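Uncharacterized protein (Kribbella flavida, PDB 5EVH) is of unknown function but carries a SnoaL-like domain of the NTF2 clan, whose cone-shaped fold often houses a ligand pocket or active site. Local coordinates at residues D48-F53 with T104-I109; A14-W19 with V62-L67. All blocks are in the same frame, centred on the assembly; numbering follows the deposited sequence.

Contact 1 of 2, residues D48-F53 with T104-I109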
ATOM      1  N   ASP A  48       4.657  22.870  -3.012  1.00 28.74           N
ATOM      2  CA  ASP A  48       5.813  22.958  -3.915  1.00 33.52           C
ATOM      3  C   ASP A  48       6.679  21.694  -3.882  1.00 36.10           C
ATOM      4  O   ASP A  48       7.071  21.153  -4.935  1.00 32.35           O
ATOM      5  CB  ASP A  48       6.679  24.171  -3.568  1.00 43.07           C
ATOM      6  CG  ASP A  48       6.044  25.483  -4.006  1.00 51.02           C
ATOM      7  OD1 ASP A  48       5.133  25.439  -4.857  1.00 49.69           O
ATOM      8  OD2 ASP A  48       6.461  26.555  -3.505  1.00 56.70           O
ATOM      9  N   ALA A  49       7.095  21.276  -2.679  1.00 28.76           N
ATOM     10  CA  ALA A  49       7.850  20.031  -2.566  1.00 29.50           C
ATOM     11  C   ALA A  49       7.003  18.849  -3.051  1.00 31.69           C
ATOM     12  O   ALA A  49       7.522  17.901  -3.663  1.00 29.56           O
ATOM     13  CB  ALA A  49       8.298  19.814  -1.119  1.00 26.32           C
ATOM     14  N   PHE A  50       5.700  18.876  -2.782  1.00 21.87           N
ATOM     15  CA  PHE A  50       4.898  17.739  -3.230  1.00 20.73           C
ATOM     16  C   PHE A  50       4.931  17.649  -4.761  1.00 23.89           C
ATOM     17  O   PHE A  50       5.104  16.568  -5.339  1.00 21.44           O
ATOM     18  CB  PHE A  50       3.450  17.874  -2.720  1.00 20.02           C
ATOM     19  CG  PHE A  50       2.596  16.707  -3.074  1.00 18.92           C
ATOM     20  CD1 PHE A  50       2.792  15.478  -2.443  1.00 18.28           C
ATOM     21  CD2 PHE A  50       1.605  16.817  -4.066  1.00 20.32           C
ATOM     22  CE1 PHE A  50       2.014  14.358  -2.790  1.00 19.71           C
ATOM     23  CE2 PHE A  50       0.853  15.728  -4.426  1.00 19.13           C
ATOM     24  CZ  PHE A  50       1.015  14.482  -3.799  1.00 19.57           C
ATOM     25  N   ARG A  51       4.733  18.783  -5.427  1.00 25.56           N
ATOM     26  CA  ARG A  51       4.763  18.807  -6.884  1.00 28.03           C
ATOM     27  C   ARG A  51       6.097  18.304  -7.420  1.00 29.39           C
ATOM     28  O   ARG A  51       6.138  17.500  -8.362  1.00 27.25           O
ATOM     29  CB  ARG A  51       4.468  20.218  -7.361  1.00 28.15           C
ATOM     30  CG  ARG A  51       4.614  20.361  -8.839  1.00 36.69           C
ATOM     31  CD  ARG A  51       3.735  21.455  -9.396  1.00 43.08           C
ATOM     32  NE  ARG A  51       3.653  21.176 -10.829  1.00 49.75           N
ATOM     33  CZ  ARG A  51       2.774  21.709 -11.649  1.00 40.03           C
ATOM     34  NH1 ARG A  51       1.884  22.545 -11.148  1.00 35.25           N
ATOM     35  NH2 ARG A  51       2.794  21.386 -12.952  1.00 43.98           N
ATOM     36  N   ALA A  52       7.201  18.732  -6.808  1.00 25.36           N
ATOM     37  CA  ALA A  52       8.504  18.275  -7.251  1.00 29.07           C
ATOM     38  C   ALA A  52       8.663  16.765  -7.107  1.00 31.36           C
ATOM     39  O   ALA A  52       9.483  16.187  -7.808  1.00 36.05           O
ATOM     40  CB  ALA A  52       9.620  19.036  -6.487  1.00 29.86           C
ATOM     41  N   PHE A  53       7.899  16.103  -6.225  1.00 27.36           N
ATOM     42  CA  PHE A  53       7.926  14.640  -6.080  1.00 24.26           C
ATOM     43  C   PHE A  53       6.945  13.961  -7.051  1.00 23.95           C
ATOM     44  O   PHE A  53       7.311  13.011  -7.754  1.00 26.89           O
ATOM     45  CB  PHE A  53       7.631  14.274  -4.609  1.00 24.66           C
ATOM     46  CG  PHE A  53       7.118  12.883  -4.399  1.00 28.98           C
ATOM     47  CD1 PHE A  53       7.949  11.805  -4.479  1.00 32.74           C
ATOM     48  CD2 PHE A  53       5.796  12.661  -4.075  1.00 34.57           C
ATOM     49  CE1 PHE A  53       7.446  10.491  -4.291  1.00 30.50           C
ATOM     50  CE2 PHE A  53       5.299  11.366  -3.866  1.00 34.08           C
ATOM     51  CZ  PHE A  53       6.132  10.291  -3.967  1.00 32.68           C
ATOM     52  N   THR A 104      -5.050  17.211   2.338  1.00 19.67           N
ATOM     53  CA  THR A 104      -4.176  17.837   3.332  1.00 18.79           C
ATOM     54  C   THR A 104      -3.144  16.862   3.879  1.00 20.38           C
ATOM     55  O   THR A 104      -2.139  17.311   4.453  1.00 19.77           O
ATOM     56  CB  THR A 104      -4.977  18.365   4.524  1.00 21.83           C
ATOM     57  OG1 THR A 104      -5.651  17.221   5.072  1.00 19.94           O
ATOM     58  CG2 THR A 104      -5.986  19.404   4.108  1.00 21.57           C
ATOM     59  N   GLN A 105      -3.351  15.557   3.681  1.00 16.57           N
ATOM     60  CA  GLN A 105      -2.378  14.544   4.088  1.00 18.08           C
ATOM     61  C   GLN A 105      -2.446  13.396   3.116  1.00 18.74           C
ATOM     62  O   GLN A 105      -3.529  13.024   2.683  1.00 17.16           O
ATOM     63  CB  GLN A 105      -2.654  13.936   5.465  1.00 26.39           C
ATOM     64  CG  GLN A 105      -2.761  14.941   6.537  1.00 47.06           C
ATOM     65  CD  GLN A 105      -2.868  14.263   7.859  1.00 66.58           C
ATOM     66  OE1 GLN A 105      -3.873  14.413   8.568  1.00 72.83           O
ATOM     67  NE2 GLN A 105      -1.838  13.464   8.198  1.00 70.50           N
ATOM     68  N   LEU A 106      -1.294  12.810   2.806  1.00 16.77           N
ATOM     69  CA  LEU A 106      -1.228  11.750   1.808  1.00 14.11           C
ATOM     70  C   LEU A 106      -0.126  10.814   2.259  1.00 18.71           C
ATOM     71  O   LEU A 106       1.023  11.258   2.381  1.00 21.55           O
ATOM     72  CB  LEU A 106      -0.926  12.322   0.420  1.00 15.42           C
ATOM     73  CG  LEU A 106      -1.140  11.291  -0.717  1.00 24.43           C
ATOM     74  CD1 LEU A 106      -1.373  12.096  -2.019  1.00 29.30           C
ATOM     75  CD2 LEU A 106      -0.010  10.416  -0.935  1.00 28.65           C
ATOM     76  N   ARG A 107      -0.465   9.547   2.559  1.00 12.36           N
ATOM     77  CA  ARG A 107       0.568   8.547   2.828  1.00 14.28           C
ATOM     78  C   ARG A 107       0.563   7.567   1.661  1.00 17.34           C
ATOM     79  O   ARG A 107      -0.475   6.952   1.367  1.00 14.34           O
ATOM     80  CB  ARG A 107       0.368   7.824   4.166  1.00 16.98           C
ATOM     81  CG  ARG A 107       1.436   6.708   4.344  1.00 16.27           C
ATOM     82  CD  ARG A 107       1.443   6.056   5.800  1.00 21.98           C
ATOM     83  NE  ARG A 107       1.166   6.959   6.954  1.00 25.85           N
ATOM     84  CZ  ARG A 107       2.110   7.548   7.695  1.00 33.87           C
ATOM     85  NH1 ARG A 107       1.756   8.310   8.717  1.00 35.84           N
ATOM     86  NH2 ARG A 107       3.417   7.384   7.424  1.00 29.84           N
ATOM     87  N   ILE A 108       1.710   7.397   1.013  1.00 12.86           N
ATOM     88  CA  ILE A 108       1.760   6.507  -0.153  1.00 12.12           C
ATOM     89  C   ILE A 108       2.774   5.394   0.074  1.00 13.75           C
ATOM     90  O   ILE A 108       3.839   5.620   0.653  1.00 12.15           O
ATOM     91  CB  ILE A 108       2.042   7.274  -1.460  1.00 15.96           C
ATOM     92  CG1 ILE A 108       2.265   6.285  -2.628  1.00 14.04           C
ATOM     93  CG2 ILE A 108       3.288   8.186  -1.369  1.00 19.56           C
ATOM     94  CD1 ILE A 108       2.189   7.014  -3.986  1.00 21.46           C
ATOM     95  N   ILE A 109       2.397   4.158  -0.292  1.00  8.94           N
ATOM     96  CA  ILE A 109       3.266   2.983  -0.084  1.00  9.06           C
ATOM     97  C   ILE A 109       3.493   2.343  -1.442  1.00 13.55           C
ATOM     98  O   ILE A 109       2.530   2.039  -2.143  1.00 10.24           O
ATOM     99  CB  ILE A 109       2.620   1.954   0.868  1.00  8.97           C
ATOM    100  CG1 ILE A 109       2.260   2.633   2.189  1.00 10.35           C
ATOM    101  CG2 ILE A 109       3.636   0.810   1.064  1.00  9.31           C
ATOM    102  CD1 ILE A 109       1.544   1.637   3.210  1.00 10.98           C
TER

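Contact 2 of 2, residues A14-W19 with V62-L67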
ATOM      1  N   ALA A  14     -10.387  12.154  -8.536  1.00 11.77           N
ATOM      2  CA  ALA A  14     -10.206  13.255  -9.504  1.00 15.80           C
ATOM      3  C   ALA A  14      -8.731  13.648  -9.598  1.00 17.85           C
ATOM      4  O   ALA A  14      -8.193  13.835 -10.707  1.00 14.12           O
ATOM      5  CB  ALA A  14     -11.079  14.454  -9.084  1.00 13.44           C
ATOM      6  N   TYR A  15      -8.070  13.733  -8.428  1.00 14.54           N
ATOM      7  CA  TYR A  15      -6.628  13.936  -8.330  1.00 17.16           C
ATOM      8  C   TYR A  15      -5.887  12.820  -9.063  1.00 15.53           C
ATOM      9  O   TYR A  15      -5.037  13.071  -9.921  1.00 12.81           O
ATOM     10  CB  TYR A  15      -6.228  13.948  -6.835  1.00 14.94           C
ATOM     11  CG  TYR A  15      -4.757  13.814  -6.689  1.00 13.94           C
ATOM     12  CD1 TYR A  15      -3.922  14.935  -6.902  1.00 15.88           C
ATOM     13  CD2 TYR A  15      -4.184  12.589  -6.392  1.00 19.76           C
ATOM     14  CE1 TYR A  15      -2.550  14.796  -6.821  1.00 15.44           C
ATOM     15  CE2 TYR A  15      -2.824  12.458  -6.285  1.00 22.56           C
ATOM     16  CZ  TYR A  15      -2.029  13.568  -6.540  1.00 24.00           C
ATOM     17  OH  TYR A  15      -0.681  13.453  -6.457  1.00 30.64           O
ATOM     18  N   HIS A  16      -6.254  11.571  -8.781  1.00 12.79           N
ATOM     19  CA  HIS A  16      -5.532  10.446  -9.366  1.00 15.54           C
ATOM     20  C   HIS A  16      -5.652  10.467 -10.885  1.00 14.04           C
ATOM     21  O   HIS A  16      -4.685  10.248 -11.613  1.00 15.54           O
ATOM     22  CB  HIS A  16      -6.125   9.150  -8.800  1.00 13.56           C
ATOM     23  CG  HIS A  16      -5.497   7.918  -9.352  1.00 14.64           C
ATOM     24  ND1 HIS A  16      -4.260   7.468  -8.929  1.00 15.47           N
ATOM     25  CD2 HIS A  16      -5.919   7.050 -10.311  1.00 15.69           C
ATOM     26  CE1 HIS A  16      -3.958   6.358  -9.596  1.00 16.89           C
ATOM     27  NE2 HIS A  16      -4.939   6.093 -10.441  1.00 16.95           N
ATOM     28  N   ARG A  17      -6.854  10.731 -11.388  1.00 11.22           N
ATOM     29  CA  ARG A  17      -7.075  10.725 -12.825  1.00 13.30           C
ATOM     30  C   ARG A  17      -6.206  11.779 -13.492  1.00 15.52           C
ATOM     31  O   ARG A  17      -5.687  11.576 -14.606  1.00 16.43           O
ATOM     32  CB  ARG A  17      -8.582  11.011 -13.076  1.00 16.86           C
ATOM     33  CG  ARG A  17      -9.101  10.690 -14.416  1.00 25.76           C
ATOM     34  CD  ARG A  17      -9.193  11.890 -15.343  1.00 32.69           C
ATOM     35  NE  ARG A  17      -9.897  11.437 -16.554  1.00 41.04           N
ATOM     36  CZ  ARG A  17     -11.219  11.469 -16.677  1.00 42.19           C
ATOM     37  NH1 ARG A  17     -11.959  11.997 -15.663  1.00 35.01           N
ATOM     38  NH2 ARG A  17     -11.786  10.997 -17.799  1.00 41.93           N
ATOM     39  N   ALA A  18      -6.186  12.988 -12.905  1.00 15.55           N
ATOM     40  CA  ALA A  18      -5.442  14.084 -13.516  1.00 17.85           C
ATOM     41  C   ALA A  18      -3.934  13.806 -13.457  1.00 21.58           C
ATOM     42  O   ALA A  18      -3.218  14.023 -14.456  1.00 19.12           O
ATOM     43  CB  ALA A  18      -5.788  15.419 -12.828  1.00 16.88           C
ATOM     44  N   TRP A  19      -3.469  13.316 -12.298  0.57 17.10           N
ATOM     45  CA  TRP A  19      -2.057  13.044 -12.098  0.57 17.78           C
ATOM     46  C   TRP A  19      -1.583  11.975 -13.068  0.57 18.53           C
ATOM     47  O   TRP A  19      -0.615  12.183 -13.803  0.57 20.15           O
ATOM     48  CB  TRP A  19      -1.824  12.678 -10.613  0.57 16.78           C
ATOM     49  CG  TRP A  19      -0.484  12.144 -10.306  0.57 15.36           C
ATOM     50  CD1 TRP A  19       0.703  12.834 -10.287  0.57 13.87           C
ATOM     51  CD2 TRP A  19      -0.173  10.791  -9.925  0.57 17.95           C
ATOM     52  NE1 TRP A  19       1.738  11.973  -9.970  0.57 19.13           N
ATOM     53  CE2 TRP A  19       1.226  10.713  -9.756  0.57 19.24           C
ATOM     54  CE3 TRP A  19      -0.940   9.632  -9.740  0.57 14.86           C
ATOM     55  CZ2 TRP A  19       1.870   9.522  -9.361  0.57 19.81           C
ATOM     56  CZ3 TRP A  19      -0.310   8.464  -9.354  0.57 15.28           C
ATOM     57  CH2 TRP A  19       1.089   8.411  -9.169  0.57 14.99           C
ATOM     58  N   VAL A  62       3.386   4.696 -17.540  1.00 15.80           N
ATOM     59  CA  VAL A  62       2.894   4.512 -18.919  1.00 15.74           C
ATOM     60  C   VAL A  62       1.589   3.738 -18.938  1.00 17.60           C
ATOM     61  O   VAL A  62       1.073   3.397 -20.027  1.00 19.19           O
ATOM     62  CB  VAL A  62       3.945   3.848 -19.823  1.00 16.42           C
ATOM     63  CG1 VAL A  62       5.240   4.769 -19.940  1.00 18.32           C
ATOM     64  CG2 VAL A  62       4.352   2.402 -19.287  1.00 16.81           C
ATOM     65  N   GLY A  63       1.023   3.455 -17.765  1.00 15.06           N
ATOM     66  CA  GLY A  63      -0.321   2.875 -17.672  1.00 13.46           C
ATOM     67  C   GLY A  63      -0.634   2.729 -16.196  1.00 15.64           C
ATOM     68  O   GLY A  63       0.248   2.867 -15.337  1.00 15.96           O
ATOM     69  N   SER A  64      -1.902   2.509 -15.896  1.00 12.56           N
ATOM     70  CA  SER A  64      -2.293   2.321 -14.486  1.00 13.49           C
ATOM     71  C   SER A  64      -3.724   1.827 -14.481  1.00 19.00           C
ATOM     72  O   SER A  64      -4.439   1.979 -15.467  1.00 17.71           O
ATOM     73  CB  SER A  64      -2.213   3.616 -13.650  1.00 20.22           C
ATOM     74  OG  SER A  64      -3.132   4.611 -14.164  1.00 21.08           O
ATOM     75  N   ALA A  65      -4.176   1.324 -13.329  1.00 18.41           N
ATOM     76  CA  ALA A  65      -5.553   0.887 -13.165  1.00 15.99           C
ATOM     77  C   ALA A  65      -5.829   0.895 -11.690  1.00 17.07           C
ATOM     78  O   ALA A  65      -5.004   0.396 -10.928  1.00 14.83           O
ATOM     79  CB  ALA A  65      -5.757  -0.533 -13.734  1.00 17.18           C
ATOM     80  N   VAL A  66      -6.977   1.437 -11.300  1.00 12.27           N
ATOM     81  CA  VAL A  66      -7.403   1.399  -9.891  1.00 14.01           C
ATOM     82  C   VAL A  66      -7.857  -0.013  -9.558  1.00 15.67           C
ATOM     83  O   VAL A  66      -8.640  -0.610 -10.304  1.00 15.46           O
ATOM     84  CB  VAL A  66      -8.529   2.417  -9.672  1.00 14.79           C
ATOM     85  CG1 VAL A  66      -9.069   2.335  -8.197  1.00 14.30           C
ATOM     86  CG2 VAL A  66      -7.955   3.865  -9.885  1.00 15.83           C
ATOM     87  N   LEU A  67      -7.303  -0.596  -8.504  1.00 12.49           N
ATOM     88  CA  LEU A  67      -7.680  -1.942  -8.063  1.00 17.35           C
ATOM     89  C   LEU A  67      -8.750  -1.912  -6.996  1.00 22.14           C
ATOM     90  O   LEU A  67      -9.586  -2.849  -6.926  1.00 15.50           O
ATOM     91  CB  LEU A  67      -6.451  -2.686  -7.521  1.00 17.87           C
ATOM     92  CG  LEU A  67      -5.294  -2.722  -8.536  1.00 19.11           C
ATOM     93  CD1 LEU A  67      -4.057  -3.445  -7.933  1.00 21.49           C
ATOM     94  CD2 LEU A  67      -5.684  -3.406  -9.826  1.00 21.09           C
TER
HETATM   95  O   HOH W   1      -5.360   4.382 -12.552  1.00 25.20           O

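Contact 1 of 2, residues D48-F53 with T104-I109
The rings of Phe50 and Phe53 both reach from helix 47-58 toward strand 102-109, and each takes an aliphatic methyl that comes in obliquely at its far end. In this NTF2-like fold the pair illustrates how a helix is fastened to a curved sheet: two aromatic side chains one helical turn apart meet alternate residues of one strand. Leu106 CD1 lies 3.8 Å from Phe50 CZ and 4.1 Å from Phe50 CE1, and the leucine side chain is roughly perpendicular to that of the phenylalanine. The Phe50 ring can reach across because CG stands anti to the backbone N (chi1 -177°), which carries it off the helix and over the sheet. Phe53 makes the looser meeting, its CZ 4.4 Å from Ile108 CG2. The contact between the segments is apolar. Between Leu106 and Ile108, Arg107 lies on the opposite side of the strand. Phe50 also rests on Ile35, Cys37 and Met28, so its ring is buried, while Phe53 leans on Ile44. At the helix backbone, Phe53 N donates to two carbonyls, Ala49 O at 3.2 Å and Phe50 O at 3.0 Å.

Contact 2 of 2, residues A14-W19 with V62-L67
His16 meets Ser64 and Val66, the two residues of segment 62-67 whose side chains are directed at segment 14-19, and it shows how one histidine can join methyl packing to a water bridge. Along the helix, Ala14 supplies the carbonyl for Ala18 N, and Tyr15 is turned to another side, where its ring packs on Phe50 and Met54. His16 follows, CG anti to its N (chi1 178°), a rotation that carries the imidazole out toward the strand. Val66 CG2 sits obliquely to this ring, 3.8 Å from both His16 NE2 and His16 CD2, the two side chains running antiparallel past one another. Ser64 OG stops 4.4 Å from His16 NE2, and a water bridges the two: it lies in the imidazole plane off its edge, 2.7 Å from His16 NE2, and is 2.8 Å from Ser64 OG. The angle at the water is about 106°, close to tetrahedral. Past Arg17, Ala18 faces helix 24-28, and the backbone carbonyl of Trp19 accepts from Ser58 OG. Helix 7-20 thus lies against helices 24-28 and 47-58, with His16 meeting Tyr80 of strand 75-84 beside strand 61-71, an outermost strand within this chain.

Contacts 1 and 2 have centres 15 Å apart and flank the middle of the chain, yet they touch where Phe50 CZ lies 3.3 Å from Tyr15 OH, so that two separate helix-to-sheet contacts share one core. Both reach the same mixed sheet, contact 1 at an interior strand and contact 2 at one that is outermost within this chain. Their segments alternate along the sequence, in the order 14-19, 48-53, 62-67, 104-109; helix 47-58 also leads into strand 61-71. Across the dimer, Arg107 of contact 1 packs on Leu67 of the second subunit. A glycerol about 4 Å from the Phe53 side chain, probably from the crystallisation liquor, may mark a pocket beside contact 1.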